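Local coordinates for conserved hypothetical protein (Staphylococcus aureus subsp. aureus, PDB 2AP3) that is of unknown function but belongs to a family of putative cell-wall binding lipoproteins and folds as an elongated bundle of helices, at residues L79-F82 with E83-E86; K127-S130 with D131-K134. One frame throughout, in Å; residues are numbered along the deposited sequence.

Contact 1. Residues L79-F82 with E83-E86; sequences LKEF and EKEE
Lys80 reaches Glu83 by curling its chain: CG stands anti to the backbone N (chi1 -179°), then the chain bends twice, at chi2 and chi3, and brings NZ to 2.7 Å from Glu83 OE2. Glu83 comes out to meet it on an extended chain, and the ammonium sits on the syn side of the carboxylate, somewhat out of its plane. One residue on, the same spacing recurs with the charges exchanged. Glu81, bent at chi2 (57°), puts OE1 2.9 Å from NZ of a fully stretched Lys84, again on the syn side.

Phe82 lies on another side of the helix, its ring packed on Ala133 and Tyr136 of helix 109-150. Within the turn the ring meets Glu85 at CE1, 3.5 Å from Glu85 OE1, while CE2 lies 3.6 Å from Glu86 CG. Glu85 OE2 is hydrogen-bonded to His129 NE2, and Glu86 OE2 forms a salt bridge with Lys137. A water joins Leu79 O to Glu86 OE1, at 2.8 Å from the latter, and lies at the edge of the Phe82 ring. Two i to i+3 salt bridges thus flank this turn, with Glu81 and Lys84 against helix 33-50 and Phe82 against helix 109-150, as in a helical bundle.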
ATOM      1  N   LEU A  79      -1.215  -6.318  11.537  1.00 10.99           N
ATOM      2  CA  LEU A  79      -2.152  -5.213  11.382  1.00 11.47           C
ATOM      3  C   LEU A  79      -1.650  -3.909  12.004  1.00 12.02           C
ATOM      4  O   LEU A  79      -1.833  -2.814  11.426  1.00 11.76           O
ATOM      5  CB  LEU A  79      -3.497  -5.596  11.998  1.00 11.36           C
ATOM      6  CG  LEU A  79      -4.269  -6.663  11.237  1.00  9.99           C
ATOM      7  CD1 LEU A  79      -5.387  -7.264  12.098  1.00 13.70           C
ATOM      8  CD2 LEU A  79      -4.841  -6.111   9.885  1.00 12.13           C
ATOM      9  N   LYS A  80      -1.016  -4.001  13.162  1.00 11.18           N
ATOM     10  CA  LYS A  80      -0.520  -2.805  13.838  1.00 12.69           C
ATOM     11  C   LYS A  80       0.583  -2.165  12.981  1.00 12.01           C
ATOM     12  O   LYS A  80       0.586  -0.939  12.735  1.00 12.95           O
ATOM     13  CB  LYS A  80      -0.007  -3.163  15.227  1.00 13.08           C
ATOM     14  CG  LYS A  80       0.514  -1.980  16.050  1.00 16.75           C
ATOM     15  CD  LYS A  80      -0.545  -0.889  16.214  1.00 18.45           C
ATOM     16  CE  LYS A  80      -1.740  -1.405  17.021  1.00 21.12           C
ATOM     17  NZ  LYS A  80      -2.856  -0.404  17.174  1.00 24.80           N
ATOM     18  N   GLU A  81       1.525  -2.978  12.509  1.00 12.36           N
ATOM     19  CA  GLU A  81       2.570  -2.447  11.645  1.00 12.95           C
ATOM     20  C   GLU A  81       1.966  -1.828  10.380  1.00 12.48           C
ATOM     21  O   GLU A  81       2.384  -0.748   9.943  1.00 13.11           O
ATOM     22  CB  GLU A  81       3.597  -3.557  11.328  1.00 13.46           C
ATOM     23  CG  GLU A  81       4.856  -3.086  10.621  1.00 16.73           C
ATOM     24  CD  GLU A  81       5.644  -2.000  11.357  1.00 18.88           C
ATOM     25  OE1 GLU A  81       5.648  -1.926  12.617  1.00 20.44           O
ATOM     26  OE2 GLU A  81       6.310  -1.234  10.645  1.00 24.06           O
ATOM     27  N   PHE A  82       0.944  -2.467   9.803  1.00 11.79           N
ATOM     28  CA  PHE A  82       0.332  -1.932   8.586  1.00 12.54           C
ATOM     29  C   PHE A  82      -0.303  -0.552   8.787  1.00 13.25           C
ATOM     30  O   PHE A  82      -0.374   0.227   7.848  1.00 13.43           O
ATOM     31  CB  PHE A  82      -0.653  -2.930   8.000  1.00 12.79           C
ATOM     32  CG  PHE A  82      -1.202  -2.540   6.668  1.00 13.11           C
ATOM     33  CD1 PHE A  82      -0.385  -2.517   5.545  1.00 14.01           C
ATOM     34  CD2 PHE A  82      -2.526  -2.191   6.529  1.00 12.06           C
ATOM     35  CE1 PHE A  82      -0.914  -2.168   4.300  1.00 15.07           C
ATOM     36  CE2 PHE A  82      -3.067  -1.827   5.286  1.00 14.29           C
ATOM     37  CZ  PHE A  82      -2.238  -1.814   4.179  1.00 14.47           C
ATOM     38  N   GLU A  83      -0.734  -0.249  10.011  1.00 14.34           N
ATOM     39  CA  GLU A  83      -1.287   1.089  10.313  1.00 14.79           C
ATOM     40  C   GLU A  83      -0.321   2.182   9.871  1.00 15.04           C
ATOM     41  O   GLU A  83      -0.763   3.247   9.424  1.00 15.87           O
ATOM     42  CB  GLU A  83      -1.532   1.262  11.809  1.00 15.16           C
ATOM     43  CG  GLU A  83      -2.664   0.405  12.348  1.00 14.88           C
ATOM     44  CD  GLU A  83      -2.994   0.705  13.818  1.00 16.60           C
ATOM     45  OE1 GLU A  83      -2.814   1.874  14.263  1.00 22.96           O
ATOM     46  OE2 GLU A  83      -3.424  -0.215  14.532  1.00 17.61           O
ATOM     47  N   LYS A  84       0.981   1.948  10.059  1.00 14.91           N
ATOM     48  CA  LYS A  84       1.989   2.943   9.680  1.00 15.21           C
ATOM     49  C   LYS A  84       1.933   3.239   8.175  1.00 16.34           C
ATOM     50  O   LYS A  84       2.116   4.388   7.761  1.00 15.66           O
ATOM     51  CB  LYS A  84       3.396   2.510  10.108  1.00 16.47           C
ATOM     52  CG  LYS A  84       3.591   2.404  11.616  1.00 18.31           C
ATOM     53  CD  LYS A  84       4.909   1.701  11.902  1.00 20.13           C
ATOM     54  CE  LYS A  84       5.094   1.387  13.369  1.00 21.53           C
ATOM     55  NZ  LYS A  84       6.398   0.688  13.649  1.00 22.39           N
ATOM     56  N   GLU A  85       1.694   2.211   7.359  1.00 15.02           N
ATOM     57  CA  GLU A  85       1.537   2.407   5.901  1.00 15.40           C
ATOM     58  C   GLU A  85       0.275   3.215   5.611  1.00 15.76           C
ATOM     59  O   GLU A  85       0.291   4.163   4.828  1.00 15.84           O
ATOM     60  CB  GLU A  85       1.535   1.070   5.139  1.00 14.88           C
ATOM     61  CG  GLU A  85       1.207   1.244   3.636  1.00 16.01           C
ATOM     62  CD  GLU A  85       1.424  -0.021   2.810  1.00 16.18           C
ATOM     63  OE1 GLU A  85       2.178  -0.926   3.265  1.00 18.88           O
ATOM     64  OE2 GLU A  85       0.806  -0.122   1.708  1.00 17.77           O
ATOM     65  N   GLU A  86      -0.816   2.856   6.273  1.00 16.09           N
ATOM     66  CA  GLU A  86      -2.068   3.577   6.102  1.00 16.68           C
ATOM     67  C   GLU A  86      -1.894   5.033   6.471  1.00 16.72           C
ATOM     68  O   GLU A  86      -2.338   5.922   5.716  1.00 16.90           O
ATOM     69  CB  GLU A  86      -3.155   2.945   6.959  1.00 17.37           C
ATOM     70  CG  GLU A  86      -3.502   1.526   6.489  1.00 16.79           C
ATOM     71  CD  GLU A  86      -4.625   0.956   7.317  1.00 18.16           C
ATOM     72  OE1 GLU A  86      -4.373   0.457   8.449  1.00 19.33           O
ATOM     73  OE2 GLU A  86      -5.769   1.047   6.845  1.00 19.74           O
TER
HETATM   74  O   HOH W   1      -3.992  -2.014   9.737  1.00 14.51           O
HETATM   75  O   HOH W   2       7.935   0.569  10.876  1.00 27.28           O

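Contact 2. Residues K127-S130 with D131-K134; sequences KLHS and DYAK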
ATOM      1  N   LYS A 127      -6.873   6.367  -4.136  1.00 21.45           N
ATOM      2  CA  LYS A 127      -8.101   5.587  -4.044  1.00 21.92           C
ATOM      3  C   LYS A 127      -7.807   4.082  -4.067  1.00 20.90           C
ATOM      4  O   LYS A 127      -8.371   3.308  -3.277  1.00 20.79           O
ATOM      5  CB  LYS A 127      -9.067   5.973  -5.166  1.00 21.77           C
ATOM      6  CG  LYS A 127     -10.422   5.292  -5.048  1.00 23.75           C
ATOM      7  CD  LYS A 127     -11.366   5.630  -6.187  1.00 24.64           C
ATOM      8  CE  LYS A 127     -12.552   4.682  -6.177  1.00 27.11           C
ATOM      9  NZ  LYS A 127     -13.483   4.944  -7.312  1.00 30.43           N
ATOM     10  N   LEU A 128      -6.927   3.663  -4.962  1.00 20.12           N
ATOM     11  CA  LEU A 128      -6.614   2.250  -5.054  1.00 19.68           C
ATOM     12  C   LEU A 128      -5.852   1.779  -3.820  1.00 19.10           C
ATOM     13  O   LEU A 128      -5.982   0.620  -3.419  1.00 19.57           O
ATOM     14  CB  LEU A 128      -5.858   1.922  -6.340  1.00 20.16           C
ATOM     15  CG  LEU A 128      -6.712   1.714  -7.599  1.00 21.96           C
ATOM     16  CD1 LEU A 128      -5.785   1.560  -8.807  1.00 24.26           C
ATOM     17  CD2 LEU A 128      -7.613   0.484  -7.447  1.00 24.68           C
ATOM     18  N   HIS A 129      -5.081   2.667  -3.196  1.00 17.77           N
ATOM     19  CA  HIS A 129      -4.448   2.236  -1.950  1.00 16.04           C
ATOM     20  C   HIS A 129      -5.473   1.929  -0.856  1.00 16.38           C
ATOM     21  O   HIS A 129      -5.312   0.959  -0.100  1.00 15.74           O
ATOM     22  CB  HIS A 129      -3.427   3.232  -1.407  1.00 15.74           C
ATOM     23  CG  HIS A 129      -2.632   2.648  -0.285  1.00 15.10           C
ATOM     24  ND1 HIS A 129      -3.048   2.713   1.028  1.00 13.60           N
ATOM     25  CD2 HIS A 129      -1.526   1.870  -0.295  1.00 13.66           C
ATOM     26  CE1 HIS A 129      -2.198   2.042   1.789  1.00 12.83           C
ATOM     27  NE2 HIS A 129      -1.251   1.543   1.015  1.00 12.08           N
ATOM     28  N   SER A 130      -6.509   2.762  -0.756  1.00 16.72           N
ATOM     29  CA  SER A 130      -7.603   2.502   0.192  1.00 17.33           C
ATOM     30  C   SER A 130      -8.245   1.120  -0.039  1.00 16.98           C
ATOM     31  O   SER A 130      -8.493   0.377   0.913  1.00 16.06           O
ATOM     32  CB  SER A 130      -8.666   3.599   0.096  1.00 18.77           C
ATOM     33  OG  SER A 130      -9.729   3.340   0.993  1.00 22.62           O
ATOM     34  N   ASP A 131      -8.489   0.774  -1.308  1.00 15.87           N
ATOM     35  CA  ASP A 131      -9.032  -0.545  -1.658  1.00 16.70           C
ATOM     36  C   ASP A 131      -8.055  -1.643  -1.228  1.00 15.85           C
ATOM     37  O   ASP A 131      -8.438  -2.665  -0.643  1.00 15.98           O
ATOM     38  CB  ASP A 131      -9.239  -0.645  -3.168  1.00 17.15           C
ATOM     39  CG  ASP A 131     -10.343   0.250  -3.683  1.00 20.43           C
ATOM     40  OD1 ASP A 131     -11.180   0.729  -2.885  1.00 22.28           O
ATOM     41  OD2 ASP A 131     -10.383   0.462  -4.918  1.00 23.02           O
ATOM     42  N   TYR A 132      -6.784  -1.425  -1.536  1.00 15.02           N
ATOM     43  CA  TYR A 132      -5.726  -2.379  -1.152  1.00 15.05           C
ATOM     44  C   TYR A 132      -5.655  -2.573   0.389  1.00 14.97           C
ATOM     45  O   TYR A 132      -5.611  -3.710   0.896  1.00 14.45           O
ATOM     46  CB  TYR A 132      -4.379  -1.935  -1.760  1.00 16.53           C
ATOM     47  CG  TYR A 132      -3.182  -2.638  -1.168  1.00 16.54           C
ATOM     48  CD1 TYR A 132      -2.903  -3.960  -1.488  1.00 17.14           C
ATOM     49  CD2 TYR A 132      -2.335  -1.985  -0.261  1.00 17.13           C
ATOM     50  CE1 TYR A 132      -1.817  -4.613  -0.942  1.00 18.12           C
ATOM     51  CE2 TYR A 132      -1.233  -2.636   0.312  1.00 17.87           C
ATOM     52  CZ  TYR A 132      -0.980  -3.960  -0.048  1.00 17.81           C
ATOM     53  OH  TYR A 132       0.099  -4.634   0.490  1.00 21.81           O
ATOM     54  N   ALA A 133      -5.650  -1.460   1.129  1.00 14.77           N
ATOM     55  CA  ALA A 133      -5.609  -1.520   2.595  1.00 14.95           C
ATOM     56  C   ALA A 133      -6.813  -2.291   3.143  1.00 14.51           C
ATOM     57  O   ALA A 133      -6.671  -3.115   4.031  1.00 14.69           O
ATOM     58  CB  ALA A 133      -5.566  -0.126   3.186  1.00 15.52           C
ATOM     59  N   LYS A 134      -8.003  -2.021   2.608  1.00 14.82           N
ATOM     60  CA  LYS A 134      -9.201  -2.747   3.034  1.00 14.33           C
ATOM     61  C   LYS A 134      -9.025  -4.258   2.791  1.00 13.42           C
ATOM     62  O   LYS A 134      -9.345  -5.091   3.641  1.00 13.01           O
ATOM     63  CB  LYS A 134     -10.449  -2.230   2.301  1.00 14.55           C
ATOM     64  CG  LYS A 134     -11.775  -2.718   2.892  1.00 17.17           C
ATOM     65  CD  LYS A 134     -12.958  -2.018   2.200  1.00 17.12           C
ATOM     66  CE  LYS A 134     -14.293  -2.640   2.566  1.00 24.67           C
ATOM     67  NZ  LYS A 134     -14.589  -2.585   4.027  1.00 28.98           N
TER
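His129 and Tyr132, three residues apart on helix 109-150 of the helical bundle, form an offset edge-to-face aromatic pair. The edge of Tyr132 points toward the imidazole face, with centroids 5.6 Å apart and planes at 61°; Tyr132 CD2 makes the approach, 3.9 Å from His129 NE2. Both side chains leave the backbone with CG anti to N, which sends the two rings out the same way. Ala133 adds a small methyl beside the histidine, its CB 4.2 Å from His129 CE1. Further round the helix, Leu128 CD2 rests 3.8 Å from Asp131 OD2, a contact of methyl with carboxylate.

In the next shell the imidazole is held from two other helices: NE2 is bonded to Glu85 of helix 61-96, and Tyr181 of helix 157-195 meets the ring edge-to-face. The glutamate would probably favour a proton on NE2 and may raise the basicity of the ring. Leu128 also leans on Tyr181 and Val184, and Tyr132 on Leu174, all of helix 157-195, while His129 touches Ile89 of helix 61-96. Beneath the rings the backbone keeps regular i to i+4 bonding, and Ala133 N lies 2.7 Å from His129 O in a nearly straight bond, N-H...O 167°.

Overall arrangement
Contact 1 lies on helix 61-96 and contact 2 on helix 109-150, the next helix along the chain, so contact 1 is complete before contact 2 begins. Their centres are 13 Å apart, and the two turns meet directly across the interface between these helices. There Glu85 OE2 comes 2.7 Å from His129 NE2, a probable hydrogen bond that ties the consecutive helices together, and Phe82 CE2 packs 3.7 Å from Ala133 CB. A polar link and an apolar contact thus lie close together. Helix 33-50 touches contact 1 and helix 157-195 touches contact 2, so together they join four helices of this largely helical, elongated single chain.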